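Local structure of N-acetylneuraminic acid (Sialic acid) synthetase (Leptospira borgpetersenii serovar Hardjo-bovis, 6NCS) at residues Pro204-Gly213 against Ala220-His231; Val26-His36 against Ala55-Tyr63. The protein probably acts as a sialic acid synthase of the NeuB family, perhaps forming N-acylneuraminate 9-phosphate, and binds manganese. One frame throughout, in Å; residues are numbered along the deposited sequence. Where two conformers were deposited one is given.

Contact 1. Residues Pro204-Gly213 against Ala220-His231. With MN (manganese (II) ion), chain C.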
ATOM      1  N   PRO A 204      15.978  -0.457  -6.167  1.00 13.41           N
ATOM      2  CA  PRO A 204      14.646   0.163  -6.068  1.00 14.05           C
ATOM      3  C   PRO A 204      13.626  -0.502  -6.985  1.00 16.16           C
ATOM      4  O   PRO A 204      13.932  -0.875  -8.122  1.00 13.04           O
ATOM      5  CB  PRO A 204      14.904   1.617  -6.484  1.00 13.20           C
ATOM      6  CG  PRO A 204      16.355   1.846  -6.125  1.00 14.37           C
ATOM      7  CD  PRO A 204      17.004   0.545  -6.528  1.00 13.62           C
ATOM      8  N   ILE A 205      12.402  -0.648  -6.473  1.00 11.18           N
ATOM      9  CA  ILE A 205      11.278  -1.221  -7.208  1.00 10.61           C
ATOM     10  C   ILE A 205      10.209  -0.149  -7.349  1.00 13.64           C
ATOM     11  O   ILE A 205       9.893   0.549  -6.379  1.00 13.20           O
ATOM     12  CB  ILE A 205      10.690  -2.453  -6.484  1.00 12.60           C
ATOM     13  CG1 ILE A 205      11.783  -3.486  -6.192  1.00 14.35           C
ATOM     14  CG2 ILE A 205       9.558  -3.062  -7.310  1.00 10.80           C
ATOM     15  CD1 ILE A 205      12.454  -4.002  -7.437  1.00 12.66           C
ATOM     16  N   GLY A 206       9.641  -0.028  -8.546  1.00 11.64           N
ATOM     17  CA  GLY A 206       8.542   0.893  -8.724  1.00  9.21           C
ATOM     18  C   GLY A 206       7.417   0.287  -9.537  1.00 11.81           C
ATOM     19  O   GLY A 206       7.250  -0.936  -9.568  1.00 12.51           O
ATOM     20  N   TYR A 207       6.663   1.132 -10.226  1.00 11.89           N
ATOM     21  CA  TYR A 207       5.453   0.694 -10.909  1.00 16.11           C
ATOM     22  C   TYR A 207       5.230   1.552 -12.145  1.00 13.55           C
ATOM     23  O   TYR A 207       5.297   2.785 -12.066  1.00 13.93           O
ATOM     24  CB  TYR A 207       4.239   0.782  -9.971  1.00 11.03           C
ATOM     25  CG  TYR A 207       2.928   0.497 -10.684  1.00 11.48           C
ATOM     26  CD1 TYR A 207       2.658  -0.773 -11.197  1.00 17.89           C
ATOM     27  CD2 TYR A 207       1.994   1.505 -10.895  1.00 14.20           C
ATOM     28  CE1 TYR A 207       1.481  -1.032 -11.874  1.00 13.04           C
ATOM     29  CE2 TYR A 207       0.813   1.250 -11.568  1.00 16.06           C
ATOM     30  CZ  TYR A 207       0.569  -0.013 -12.062  1.00 15.36           C
ATOM     31  OH  TYR A 207      -0.595  -0.264 -12.751  1.00 15.54           O
ATOM     32  N   SER A 208       4.952   0.902 -13.276  1.00 10.45           N
ATOM     33  CA  SER A 208       4.587   1.575 -14.515  1.00 13.40           C
ATOM     34  C   SER A 208       3.117   1.306 -14.818  1.00 16.65           C
ATOM     35  O   SER A 208       2.702   0.146 -14.880  1.00 15.57           O
ATOM     36  CB  SER A 208       5.473   1.097 -15.673  1.00 13.60           C
ATOM     37  OG  SER A 208       5.130   1.783 -16.862  1.00 20.68           O
ATOM     38  N   ASP A 209       2.332   2.364 -15.004  1.00 13.77           N
ATOM     39  CA  ASP A 209       0.885   2.234 -15.106  1.00 15.51           C
ATOM     40  C   ASP A 209       0.398   2.252 -16.546  1.00 16.80           C
ATOM     41  O   ASP A 209       0.896   3.020 -17.381  1.00 19.40           O
ATOM     42  CB  ASP A 209       0.168   3.350 -14.347  1.00 16.98           C
ATOM     43  CG  ASP A 209      -1.329   3.106 -14.252  1.00 15.83           C
ATOM     44  OD1 ASP A 209      -1.730   2.109 -13.614  1.00 18.07           O
ATOM     45  OD2 ASP A 209      -2.107   3.897 -14.817  1.00 20.12           O
ATOM     46  N   HIS A 210      -0.625   1.436 -16.817  1.00 15.36           N
ATOM     47  CA  HIS A 210      -1.333   1.460 -18.093  1.00 16.48           C
ATOM     48  C   HIS A 210      -2.842   1.478 -17.874  1.00 17.32           C
ATOM     49  O   HIS A 210      -3.614   1.013 -18.720  1.00 18.55           O
ATOM     50  CB  HIS A 210      -0.897   0.292 -18.972  1.00 23.51           C
ATOM     51  CG  HIS A 210       0.543   0.378 -19.361  1.00 30.18           C
ATOM     52  ND1 HIS A 210       1.542  -0.273 -18.669  1.00 28.05           N
ATOM     53  CD2 HIS A 210       1.162   1.115 -20.314  1.00 29.96           C
ATOM     54  CE1 HIS A 210       2.711   0.021 -19.212  1.00 33.36           C
ATOM     55  NE2 HIS A 210       2.508   0.862 -20.210  1.00 31.21           N
ATOM     56  N   SER A 211      -3.269   2.032 -16.746  1.00 20.42           N
ATOM     57  CA  SER A 211      -4.679   2.204 -16.449  1.00 22.45           C
ATOM     58  C   SER A 211      -5.182   3.541 -16.984  1.00 20.40           C
ATOM     59  O   SER A 211      -4.413   4.402 -17.420  1.00 18.23           O
ATOM     60  CB  SER A 211      -4.922   2.149 -14.944  1.00 22.76           C
ATOM     61  OG  SER A 211      -4.594   3.404 -14.376  1.00 20.66           O
ATOM     62  N   LYS A 212      -6.501   3.720 -16.911  1.00 19.13           N
ATOM     63  CA  LYS A 212      -7.151   4.943 -17.361  1.00 19.64           C
ATOM     64  C   LYS A 212      -7.269   6.001 -16.262  1.00 19.98           C
ATOM     65  O   LYS A 212      -8.067   6.933 -16.398  1.00 23.94           O
ATOM     66  CB  LYS A 212      -8.538   4.621 -17.928  1.00 21.39           C
ATOM     67  CG  LYS A 212      -8.503   3.831 -19.235  1.00 23.62           C
ATOM     68  CD  LYS A 212      -9.882   3.744 -19.890  1.00 29.29           C
ATOM     69  CE  LYS A 212     -10.827   2.859 -19.084  1.00 48.85           C
ATOM     70  NZ  LYS A 212     -12.055   2.477 -19.850  1.00 56.99           N
ATOM     71  N   GLY A 213      -6.500   5.892 -15.187  1.00 21.87           N
ATOM     72  CA  GLY A 213      -6.543   6.929 -14.181  1.00 21.59           C
ATOM     73  C   GLY A 213      -5.258   7.000 -13.388  1.00 16.20           C
ATOM     74  O   GLY A 213      -4.244   6.403 -13.757  1.00 16.76           O
ATOM     75  N   ALA A 220      -0.275   2.061  -5.864  1.00 11.84           N
ATOM     76  CA  ALA A 220       1.029   1.419  -5.995  1.00 10.92           C
ATOM     77  C   ALA A 220       2.055   2.060  -5.075  1.00 12.89           C
ATOM     78  O   ALA A 220       2.879   1.359  -4.477  1.00 14.63           O
ATOM     79  CB  ALA A 220       1.507   1.467  -7.452  1.00 11.03           C
ATOM     80  N   VAL A 221       1.997   3.388  -4.922  1.00  8.96           N
ATOM     81  CA  VAL A 221       2.839   4.071  -3.935  1.00 12.08           C
ATOM     82  C   VAL A 221       2.554   3.550  -2.534  1.00 15.73           C
ATOM     83  O   VAL A 221       3.480   3.255  -1.771  1.00 11.28           O
ATOM     84  CB  VAL A 221       2.647   5.599  -4.012  1.00 11.67           C
ATOM     85  CG1 VAL A 221       3.391   6.282  -2.872  1.00 11.55           C
ATOM     86  CG2 VAL A 221       3.127   6.133  -5.353  1.00 13.89           C
ATOM     87  N   ALA A 222       1.270   3.435  -2.163  1.00 12.99           N
ATOM     88  CA  ALA A 222       0.960   2.894  -0.842  1.00 11.46           C
ATOM     89  C   ALA A 222       1.454   1.460  -0.688  1.00 11.38           C
ATOM     90  O   ALA A 222       1.799   1.035   0.422  1.00 17.45           O
ATOM     91  CB  ALA A 222      -0.547   2.962  -0.563  1.00 15.10           C
ATOM     92  N   SER A 223       1.517   0.705  -1.778  1.00 12.79           N
ATOM     93  CA  SER A 223       1.990  -0.667  -1.701  0.68 13.00           C
ATOM     94  C   SER A 223       3.508  -0.778  -1.834  1.00 15.89           C
ATOM     95  O   SER A 223       4.025  -1.896  -1.927  1.00 20.46           O
ATOM     96  CB  SER A 223       1.301  -1.527  -2.760  0.68 14.99           C
ATOM     97  OG  SER A 223       1.836  -1.271  -4.041  0.68 20.47           O
ATOM     98  N   GLY A 224       4.226   0.340  -1.847  1.00 15.51           N
ATOM     99  CA  GLY A 224       5.685   0.310  -1.784  1.00 12.77           C
ATOM    100  C   GLY A 224       6.435   0.834  -2.994  1.00 16.79           C
ATOM    101  O   GLY A 224       7.674   0.835  -2.964  1.00 15.49           O
ATOM    102  N   ALA A 225       5.776   1.276  -4.067  1.00 11.56           N
ATOM    103  CA  ALA A 225       6.506   1.731  -5.253  1.00  9.41           C
ATOM    104  C   ALA A 225       7.383   2.940  -4.944  1.00 15.70           C
ATOM    105  O   ALA A 225       6.948   3.889  -4.287  1.00 15.84           O
ATOM    106  CB  ALA A 225       5.527   2.072  -6.371  1.00 13.46           C
ATOM    107  N   GLU A 226       8.622   2.907  -5.434  1.00 11.34           N
ATOM    108  CA  GLU A 226       9.577   3.993  -5.251  0.52 11.96           C
ATOM    109  C   GLU A 226       9.764   4.823  -6.511  1.00 12.21           C
ATOM    110  O   GLU A 226      10.431   5.868  -6.468  1.00 11.08           O
ATOM    111  CB  GLU A 226      10.921   3.416  -4.790  0.52 11.99           C
ATOM    112  CG  GLU A 226      10.762   2.402  -3.656  0.52 16.95           C
ATOM    113  CD  GLU A 226      12.069   1.761  -3.235  0.52 22.97           C
ATOM    114  OE1 GLU A 226      12.278   0.558  -3.533  0.52 22.67           O
ATOM    115  OE2 GLU A 226      12.889   2.464  -2.610  0.52 24.21           O
ATOM    116  N   ILE A 227       9.202   4.375  -7.625  1.00 12.81           N
ATOM    117  CA  ILE A 227       9.204   5.075  -8.898  1.00 10.43           C
ATOM    118  C   ILE A 227       7.815   4.861  -9.472  1.00 11.23           C
ATOM    119  O   ILE A 227       7.254   3.770  -9.330  1.00 13.18           O
ATOM    120  CB  ILE A 227      10.276   4.520  -9.865  1.00 11.22           C
ATOM    121  CG1 ILE A 227      11.679   4.611  -9.268  1.00 14.87           C
ATOM    122  CG2 ILE A 227      10.218   5.245 -11.212  1.00 12.32           C
ATOM    123  CD1 ILE A 227      12.098   3.367  -8.445  1.00 21.94           C
ATOM    124  N   ILE A 228       7.248   5.894 -10.091  1.00 10.83           N
ATOM    125  CA  ILE A 228       5.966   5.778 -10.779  1.00 10.44           C
ATOM    126  C   ILE A 228       6.147   6.283 -12.197  1.00 14.58           C
ATOM    127  O   ILE A 228       6.660   7.394 -12.404  1.00 14.21           O
ATOM    128  CB  ILE A 228       4.845   6.571 -10.078  1.00 12.87           C
ATOM    129  CG1 ILE A 228       4.513   5.958  -8.717  1.00 15.78           C
ATOM    130  CG2 ILE A 228       3.601   6.624 -10.967  1.00 14.01           C
ATOM    131  CD1 ILE A 228       3.753   4.614  -8.817  1.00 15.67           C
ATOM    132  N   GLU A 229       5.720   5.478 -13.169  1.00 12.31           N
ATOM    133  CA  GLU A 229       5.668   5.886 -14.563  1.00 10.70           C
ATOM    134  C   GLU A 229       4.205   5.914 -14.992  1.00 17.26           C
ATOM    135  O   GLU A 229       3.456   4.975 -14.708  1.00 15.96           O
ATOM    136  CB  GLU A 229       6.479   4.931 -15.447  1.00 14.00           C
ATOM    137  CG  GLU A 229       6.542   5.362 -16.896  1.00 14.64           C
ATOM    138  CD  GLU A 229       7.370   4.418 -17.746  1.00 33.56           C
ATOM    139  OE1 GLU A 229       6.801   3.752 -18.631  1.00 45.53           O
ATOM    140  OE2 GLU A 229       8.591   4.335 -17.520  1.00 34.13           O
ATOM    141  N   LYS A 230       3.797   6.993 -15.652  1.00 11.61           N
ATOM    142  CA  LYS A 230       2.411   7.171 -16.069  1.00 12.25           C
ATOM    143  C   LYS A 230       2.394   7.799 -17.450  1.00 15.69           C
ATOM    144  O   LYS A 230       3.079   8.799 -17.677  1.00 12.88           O
ATOM    145  CB  LYS A 230       1.659   8.058 -15.060  1.00 15.19           C
ATOM    146  CG  LYS A 230       0.240   8.455 -15.454  1.00 15.92           C
ATOM    147  CD  LYS A 230      -0.727   7.284 -15.399  1.00 14.64           C
ATOM    148  CE  LYS A 230      -2.029   7.619 -16.136  1.00 15.03           C
ATOM    149  NZ  LYS A 230      -2.956   6.433 -16.183  1.00 18.45           N
ATOM    150  N   HIS A 231       1.638   7.213 -18.380  1.00 13.77           N
ATOM    151  CA  HIS A 231       1.543   7.818 -19.703  1.00 15.78           C
ATOM    152  C   HIS A 231       0.908   9.198 -19.599  1.00 18.23           C
ATOM    153  O   HIS A 231       0.091   9.469 -18.714  1.00 19.00           O
ATOM    154  CB  HIS A 231       0.734   6.943 -20.658  1.00 15.48           C
ATOM    155  CG  HIS A 231       1.479   5.742 -21.146  1.00 18.96           C
ATOM    156  ND1 HIS A 231       1.856   5.586 -22.462  1.00 19.86           N
ATOM    157  CD2 HIS A 231       1.929   4.644 -20.492  1.00 21.27           C
ATOM    158  CE1 HIS A 231       2.503   4.443 -22.601  1.00 20.07           C
ATOM    159  NE2 HIS A 231       2.559   3.851 -21.420  1.00 26.79           N
TER
HETATM  160 MN    MN C 301       3.883   2.078 -21.298  0.66 19.63          MN
HETATM  161  O   HOH W   1       3.339   4.026 -17.770  1.00 29.39           O
HETATM  162  O   HOH W   2      -0.695   5.308 -18.026  1.00 18.04           O
HETATM  163  O   HOH W   3       4.751   3.050 -19.831  1.00 24.55           O
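His210 (chi1 -64°) and His231 both carry CG beside their own backbone N and anti to the carbonyl carbon, and these torsions converge their imidazoles on one manganese ion. NE2 of His210 lies 2.1 Å and NE2 of His231 2.2 Å from the metal. The rings meet rim to rim with planes 56° apart; the short separation of their NE2 atoms reflects shared coordination and not a hydrogen bond. A water is a third ligand, and three more ligand atoms come from elsewhere in the structure. This water donates to OE1 of Glu229, a second-shell carboxylate whose OE2 forms a salt bridge with Lys125.

Lys230 bends at chi2 to lie alongside Asp209. Its NZ meets Asp209 OD2 at 3.0 Å, nearly along the C-O axis, in a salt bridge, and donates to Gly213 O at 2.7 Å from above the carbonyl plane. Asp209 OD2 also accepts from Ser211 OG (2.6 Å) on its syn lone pair, while OD1 takes Tyr207 OH on the anti one, so the carboxylate is held from several directions. Ser211 OG in turn receives Gly213 N, forming an ST turn.

Tyr207 N reaches Ile227 O at 2.8 Å and Glu229 N reaches Tyr207 O at 2.9 Å; the axes of strands 205-209 and 227-231 lie 11° apart in direction. Ala220 CB packs 3.5 Å from Tyr207 CD2. A Schellman motif at Gly224 ends helix 215-222, which links the two strands in a beta-alpha-beta unit; strand 173-178 flanks strand 205-209, and Ile194 of helix 193-200 also packs against Tyr207.

Contact 2. Residues Val26-His36 against Ala55-Tyr63; sequences VFIIAEAGLNH and ANAIKFQAY
Over one face of the Phe60 ring sits Ala32 CB, 4.0 Å from the centroid and 23° off the normal, a CH-pi contact; His36 CD2 lies at the ring's edge, in plane. Phe27 is met likewise: Asn56 CB stands over one face, 3.9 Å from the centroid. The Asn56 amide, 21° from the plane of that ring, turns OD1 to accept Ile28 N at 2.8 Å. At the other end, Leu34 CD2 packs obliquely against the Tyr63 ring.

Between these groups strands 27-33 and 57-62 pair in parallel, Ile29 with Ala57, Ala30 with Ile58 and Glu31 with Lys59. Ala30 N is bonded to Ala57 O (2.9 Å, 174° at the hydrogen) and Lys59 N to Ala30 O. Ile29 CG2 rests on Lys59 CB.

Glu31, bent at chi2, carries its carboxylate to two donors, each approaching from out of its plane: Lys59 NZ reaches OE2 at 2.8 Å in a salt bridge, and Gln61 NE2 gives OE1 a 2.9 Å bond. Gln61 OE1 is held by Arg68 and Lys59 NZ by Thr106, which should fix both donors. Lys59 NZ also binds a citrate, probably from the crystallisation liquor, which is consistent with a pocket that accepts an anion beside the manganese site.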
ATOM      1  N   VAL A  26       9.451   9.596  -4.046  1.00 15.64           N
ATOM      2  CA  VAL A  26       9.081   8.815  -5.218  1.00 14.36           C
ATOM      3  C   VAL A  26       9.452   9.585  -6.470  1.00 14.09           C
ATOM      4  O   VAL A  26       9.100  10.759  -6.621  1.00 14.96           O
ATOM      5  CB  VAL A  26       7.580   8.504  -5.196  1.00 14.00           C
ATOM      6  CG1 VAL A  26       7.181   7.712  -6.451  1.00 13.26           C
ATOM      7  CG2 VAL A  26       7.228   7.742  -3.938  1.00 14.64           C
ATOM      8  N   PHE A  27      10.152   8.918  -7.381  1.00 13.54           N
ATOM      9  CA  PHE A  27      10.572   9.492  -8.652  1.00 14.07           C
ATOM     10  C   PHE A  27       9.452   9.284  -9.664  1.00 14.34           C
ATOM     11  O   PHE A  27       9.083   8.141  -9.948  1.00 14.42           O
ATOM     12  CB  PHE A  27      11.863   8.799  -9.090  1.00 14.44           C
ATOM     13  CG  PHE A  27      12.528   9.418 -10.267  1.00 16.30           C
ATOM     14  CD1 PHE A  27      13.313  10.554 -10.115  1.00 18.92           C
ATOM     15  CD2 PHE A  27      12.429   8.830 -11.521  1.00 14.40           C
ATOM     16  CE1 PHE A  27      13.959  11.113 -11.210  1.00 20.22           C
ATOM     17  CE2 PHE A  27      13.074   9.385 -12.628  1.00 20.63           C
ATOM     18  CZ  PHE A  27      13.834  10.525 -12.470  1.00 16.69           C
ATOM     19  N   ILE A  28       8.889  10.375 -10.189  1.00 12.25           N
ATOM     20  CA  ILE A  28       7.700  10.300 -11.049  1.00 11.82           C
ATOM     21  C   ILE A  28       8.082  10.624 -12.489  1.00 13.39           C
ATOM     22  O   ILE A  28       8.621  11.703 -12.769  1.00 12.73           O
ATOM     23  CB  ILE A  28       6.590  11.233 -10.547  1.00 12.35           C
ATOM     24  CG1 ILE A  28       6.128  10.766  -9.160  1.00 18.12           C
ATOM     25  CG2 ILE A  28       5.387  11.197 -11.514  1.00 15.55           C
ATOM     26  CD1 ILE A  28       5.170  11.702  -8.474  1.00 24.05           C
ATOM     27  N   ILE A  29       7.765   9.700 -13.400  1.00 11.35           N
ATOM     28  CA  ILE A  29       8.116   9.785 -14.816  1.00 11.27           C
ATOM     29  C   ILE A  29       6.834   9.996 -15.602  1.00 14.15           C
ATOM     30  O   ILE A  29       5.913   9.180 -15.512  1.00 13.08           O
ATOM     31  CB  ILE A  29       8.817   8.507 -15.305  1.00 11.48           C
ATOM     32  CG1 ILE A  29      10.154   8.291 -14.587  1.00 11.85           C
ATOM     33  CG2 ILE A  29       9.033   8.557 -16.837  1.00 12.22           C
ATOM     34  CD1 ILE A  29      10.545   6.794 -14.527  1.00 12.83           C
ATOM     35  N   ALA A  30       6.789  11.065 -16.397  1.00 11.39           N
ATOM     36  CA  ALA A  30       5.714  11.293 -17.351  1.00 11.58           C
ATOM     37  C   ALA A  30       6.111  10.628 -18.664  1.00 13.16           C
ATOM     38  O   ALA A  30       7.095  11.027 -19.281  1.00 14.54           O
ATOM     39  CB  ALA A  30       5.487  12.794 -17.534  1.00 12.93           C
ATOM     40  N   GLU A  31       5.374   9.590 -19.078  1.00 13.60           N
ATOM     41  CA  GLU A  31       5.702   8.869 -20.311  1.00 14.69           C
ATOM     42  C   GLU A  31       4.992   9.583 -21.455  1.00 13.73           C
ATOM     43  O   GLU A  31       3.797   9.392 -21.677  1.00 17.56           O
ATOM     44  CB  GLU A  31       5.313   7.392 -20.196  1.00 16.64           C
ATOM     45  CG  GLU A  31       5.033   6.642 -21.516  1.00 25.73           C
ATOM     46  CD  GLU A  31       6.269   6.379 -22.363  1.00 22.53           C
ATOM     47  OE1 GLU A  31       6.394   5.252 -22.894  1.00 29.40           O
ATOM     48  OE2 GLU A  31       7.109   7.294 -22.510  1.00 21.94           O
ATOM     49  N   ALA A  32       5.730  10.449 -22.159  1.00 15.86           N
ATOM     50  CA  ALA A  32       5.178  11.090 -23.346  1.00 16.78           C
ATOM     51  C   ALA A  32       4.967  10.074 -24.454  1.00 21.66           C
ATOM     52  O   ALA A  32       4.054  10.229 -25.270  1.00 17.49           O
ATOM     53  CB  ALA A  32       6.099  12.209 -23.831  1.00 17.44           C
ATOM     54  N   GLY A  33       5.809   9.049 -24.496  1.00 16.54           N
ATOM     55  CA  GLY A  33       5.606   7.926 -25.391  1.00 21.18           C
ATOM     56  C   GLY A  33       5.576   8.383 -26.831  1.00 20.49           C
ATOM     57  O   GLY A  33       6.509   9.039 -27.315  1.00 22.70           O
ATOM     58  N   LEU A  34       4.481   8.051 -27.517  1.00 15.98           N
ATOM     59  CA  LEU A  34       4.257   8.448 -28.900  1.00 17.33           C
ATOM     60  C   LEU A  34       3.125   9.456 -29.036  1.00 19.06           C
ATOM     61  O   LEU A  34       2.707   9.760 -30.156  1.00 18.79           O
ATOM     62  CB  LEU A  34       3.965   7.215 -29.754  1.00 23.03           C
ATOM     63  CG  LEU A  34       5.103   6.190 -29.768  1.00 26.97           C
ATOM     64  CD1 LEU A  34       4.843   5.117 -30.799  1.00 30.70           C
ATOM     65  CD2 LEU A  34       6.423   6.879 -30.044  1.00 23.75           C
ATOM     66  N   ASN A  35       2.623   9.986 -27.917  1.00 17.28           N
ATOM     67  CA  ASN A  35       1.391  10.771 -27.942  1.00 17.69           C
ATOM     68  C   ASN A  35       1.549  12.093 -28.686  1.00 18.34           C
ATOM     69  O   ASN A  35       0.548  12.651 -29.158  1.00 19.86           O
ATOM     70  CB  ASN A  35       0.911  10.993 -26.498  1.00 16.90           C
ATOM     71  CG  ASN A  35      -0.386  11.760 -26.425  1.00 19.15           C
ATOM     72  OD1 ASN A  35      -0.390  12.964 -26.192  1.00 23.36           O
ATOM     73  ND2 ASN A  35      -1.496  11.065 -26.625  1.00 18.58           N
ATOM     74  N   HIS A  36       2.781  12.583 -28.859  1.00 18.75           N
ATOM     75  CA  HIS A  36       3.006  13.795 -29.641  1.00 20.46           C
ATOM     76  C   HIS A  36       2.810  13.575 -31.139  1.00 21.03           C
ATOM     77  O   HIS A  36       2.720  14.552 -31.890  1.00 21.01           O
ATOM     78  CB  HIS A  36       4.420  14.311 -29.388  1.00 20.96           C
ATOM     79  CG  HIS A  36       5.460  13.248 -29.527  1.00 17.69           C
ATOM     80  ND1 HIS A  36       5.816  12.715 -30.748  1.00 19.37           N
ATOM     81  CD2 HIS A  36       6.174  12.570 -28.598  1.00 16.50           C
ATOM     82  CE1 HIS A  36       6.734  11.781 -30.569  1.00 23.56           C
ATOM     83  NE2 HIS A  36       6.970  11.674 -29.273  1.00 19.09           N
ATOM     84  N   ALA A  55       6.577  16.892 -12.342  1.00 13.23           N
ATOM     85  CA  ALA A  55       7.122  15.564 -12.589  1.00 12.69           C
ATOM     86  C   ALA A  55       8.642  15.608 -12.539  1.00 15.76           C
ATOM     87  O   ALA A  55       9.265  16.618 -12.888  1.00 18.34           O
ATOM     88  CB  ALA A  55       6.669  15.042 -13.962  1.00 12.42           C
ATOM     89  N   ASN A  56       9.253  14.501 -12.102  1.00 12.68           N
ATOM     90  CA  ASN A  56      10.715  14.486 -12.020  1.00 15.50           C
ATOM     91  C   ASN A  56      11.357  14.322 -13.385  1.00 14.16           C
ATOM     92  O   ASN A  56      12.457  14.847 -13.626  1.00 13.30           O
ATOM     93  CB  ASN A  56      11.203  13.361 -11.104  1.00 14.32           C
ATOM     94  CG  ASN A  56      10.682  13.492  -9.698  1.00 15.96           C
ATOM     95  OD1 ASN A  56       9.648  12.925  -9.350  1.00 16.32           O
ATOM     96  ND2 ASN A  56      11.402  14.240  -8.867  1.00 22.53           N
ATOM     97  N   ALA A  57      10.692  13.605 -14.282  1.00 13.60           N
ATOM     98  CA  ALA A  57      11.286  13.271 -15.564  1.00 16.56           C
ATOM     99  C   ALA A  57      10.196  13.174 -16.618  1.00 13.36           C
ATOM    100  O   ALA A  57       9.036  12.898 -16.303  1.00 11.88           O
ATOM    101  CB  ALA A  57      12.069  11.953 -15.474  1.00 12.84           C
ATOM    102  N   ILE A  58      10.575  13.404 -17.877  1.00 12.16           N
ATOM    103  CA  ILE A  58       9.703  13.117 -19.011  1.00 13.66           C
ATOM    104  C   ILE A  58      10.452  12.195 -19.969  1.00 12.27           C
ATOM    105  O   ILE A  58      11.646  12.385 -20.235  1.00 16.38           O
ATOM    106  CB  ILE A  58       9.205  14.408 -19.705  1.00 12.50           C
ATOM    107  CG1 ILE A  58       8.231  14.082 -20.837  1.00 13.06           C
ATOM    108  CG2 ILE A  58      10.383  15.281 -20.193  1.00 15.82           C
ATOM    109  CD1 ILE A  58       7.441  15.279 -21.346  1.00 15.96           C
ATOM    110  N   LYS A  59       9.749  11.168 -20.455  1.00 12.71           N
ATOM    111  CA  LYS A  59      10.353  10.073 -21.198  1.00 14.09           C
ATOM    112  C   LYS A  59       9.756   9.999 -22.599  1.00 15.13           C
ATOM    113  O   LYS A  59       8.543  10.151 -22.774  1.00 15.56           O
ATOM    114  CB  LYS A  59      10.135   8.738 -20.465  1.00 13.34           C
ATOM    115  CG  LYS A  59      10.973   7.591 -21.001  1.00 18.07           C
ATOM    116  CD  LYS A  59      10.595   6.276 -20.319  1.00 17.17           C
ATOM    117  CE  LYS A  59       9.316   5.742 -20.915  1.00 23.39           C
ATOM    118  NZ  LYS A  59       9.483   5.790 -22.409  1.00 29.35           N
ATOM    119  N   PHE A  60      10.612   9.763 -23.593  1.00 13.53           N
ATOM    120  CA  PHE A  60      10.211   9.620 -24.991  1.00 15.03           C
ATOM    121  C   PHE A  60      10.608   8.222 -25.474  1.00 23.26           C
ATOM    122  O   PHE A  60      11.112   7.404 -24.702  1.00 19.68           O
ATOM    123  CB  PHE A  60      10.819  10.756 -25.840  1.00 14.09           C
ATOM    124  CG  PHE A  60      10.227  12.119 -25.534  1.00 14.07           C
ATOM    125  CD1 PHE A  60       9.159  12.609 -26.272  1.00 16.40           C
ATOM    126  CD2 PHE A  60      10.718  12.890 -24.486  1.00 21.82           C
ATOM    127  CE1 PHE A  60       8.591  13.856 -25.981  1.00 19.28           C
ATOM    128  CE2 PHE A  60      10.162  14.135 -24.185  1.00 16.70           C
ATOM    129  CZ  PHE A  60       9.100  14.620 -24.938  1.00 19.39           C
ATOM    130  N   GLN A  61      10.331   7.916 -26.740  1.00 15.81           N
ATOM    131  CA  GLN A  61      10.649   6.609 -27.312  1.00 18.77           C
ATOM    132  C   GLN A  61      11.508   6.795 -28.553  1.00 19.43           C
ATOM    133  O   GLN A  61      11.178   7.613 -29.418  1.00 19.57           O
ATOM    134  CB  GLN A  61       9.386   5.815 -27.671  1.00 16.51           C
ATOM    135  CG  GLN A  61       8.573   5.433 -26.430  1.00 16.88           C
ATOM    136  CD  GLN A  61       7.309   4.660 -26.745  1.00 20.70           C
ATOM    137  OE1 GLN A  61       7.130   4.144 -27.845  1.00 21.65           O
ATOM    138  NE2 GLN A  61       6.405   4.597 -25.769  1.00 20.03           N
ATOM    139  N   ALA A  62      12.589   6.020 -28.638  1.00 16.09           N
ATOM    140  CA  ALA A  62      13.568   6.104 -29.723  1.00 16.89           C
ATOM    141  C   ALA A  62      13.589   4.766 -30.452  1.00 20.57           C
ATOM    142  O   ALA A  62      14.108   3.772 -29.926  1.00 17.61           O
ATOM    143  CB  ALA A  62      14.953   6.457 -29.175  1.00 17.23           C
ATOM    144  N   TYR A  63      13.030   4.731 -31.664  1.00 18.55           N
ATOM    145  CA  TYR A  63      12.775   3.449 -32.306  1.00 19.39           C
ATOM    146  C   TYR A  63      12.758   3.622 -33.813  1.00 20.69           C
ATOM    147  O   TYR A  63      12.607   4.733 -34.332  1.00 20.90           O
ATOM    148  CB  TYR A  63      11.431   2.852 -31.856  1.00 19.13           C
ATOM    149  CG  TYR A  63      10.282   3.740 -32.265  1.00 21.88           C
ATOM    150  CD1 TYR A  63       9.977   4.883 -31.539  1.00 20.90           C
ATOM    151  CD2 TYR A  63       9.533   3.463 -33.403  1.00 20.94           C
ATOM    152  CE1 TYR A  63       8.951   5.728 -31.938  1.00 18.83           C
ATOM    153  CE2 TYR A  63       8.507   4.297 -33.803  1.00 22.67           C
ATOM    154  CZ  TYR A  63       8.219   5.423 -33.063  1.00 19.92           C
ATOM    155  OH  TYR A  63       7.201   6.258 -33.462  1.00 23.09           O
TER
HETATM  156  O   HOH W   4       8.828   9.598 -28.417  1.00 23.96           O

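In the fold
Contact 2 comes first along the chain and closes before contact 1 opens; their centres lie about 13 Å apart. Each joins successive parallel strands of a beta-alpha-beta unit, through helix 40-52 in contact 2 and helix 215-222 in contact 1. Strands 27-33 and 227-231 are neighbours in the eight-stranded parallel sheet, whose order 3-2-1-8-7-6-5-4 places the first strand beside the last, as expected for a TIM barrel. Probable hydrogen bonds from Ile29 N to Ile228 O (2.7 Å) and from Glu31 N to Lys230 O (2.8 Å) join this seam. It brings Glu31 against His231, so both contacts contribute to the surroundings of one metal-containing pocket.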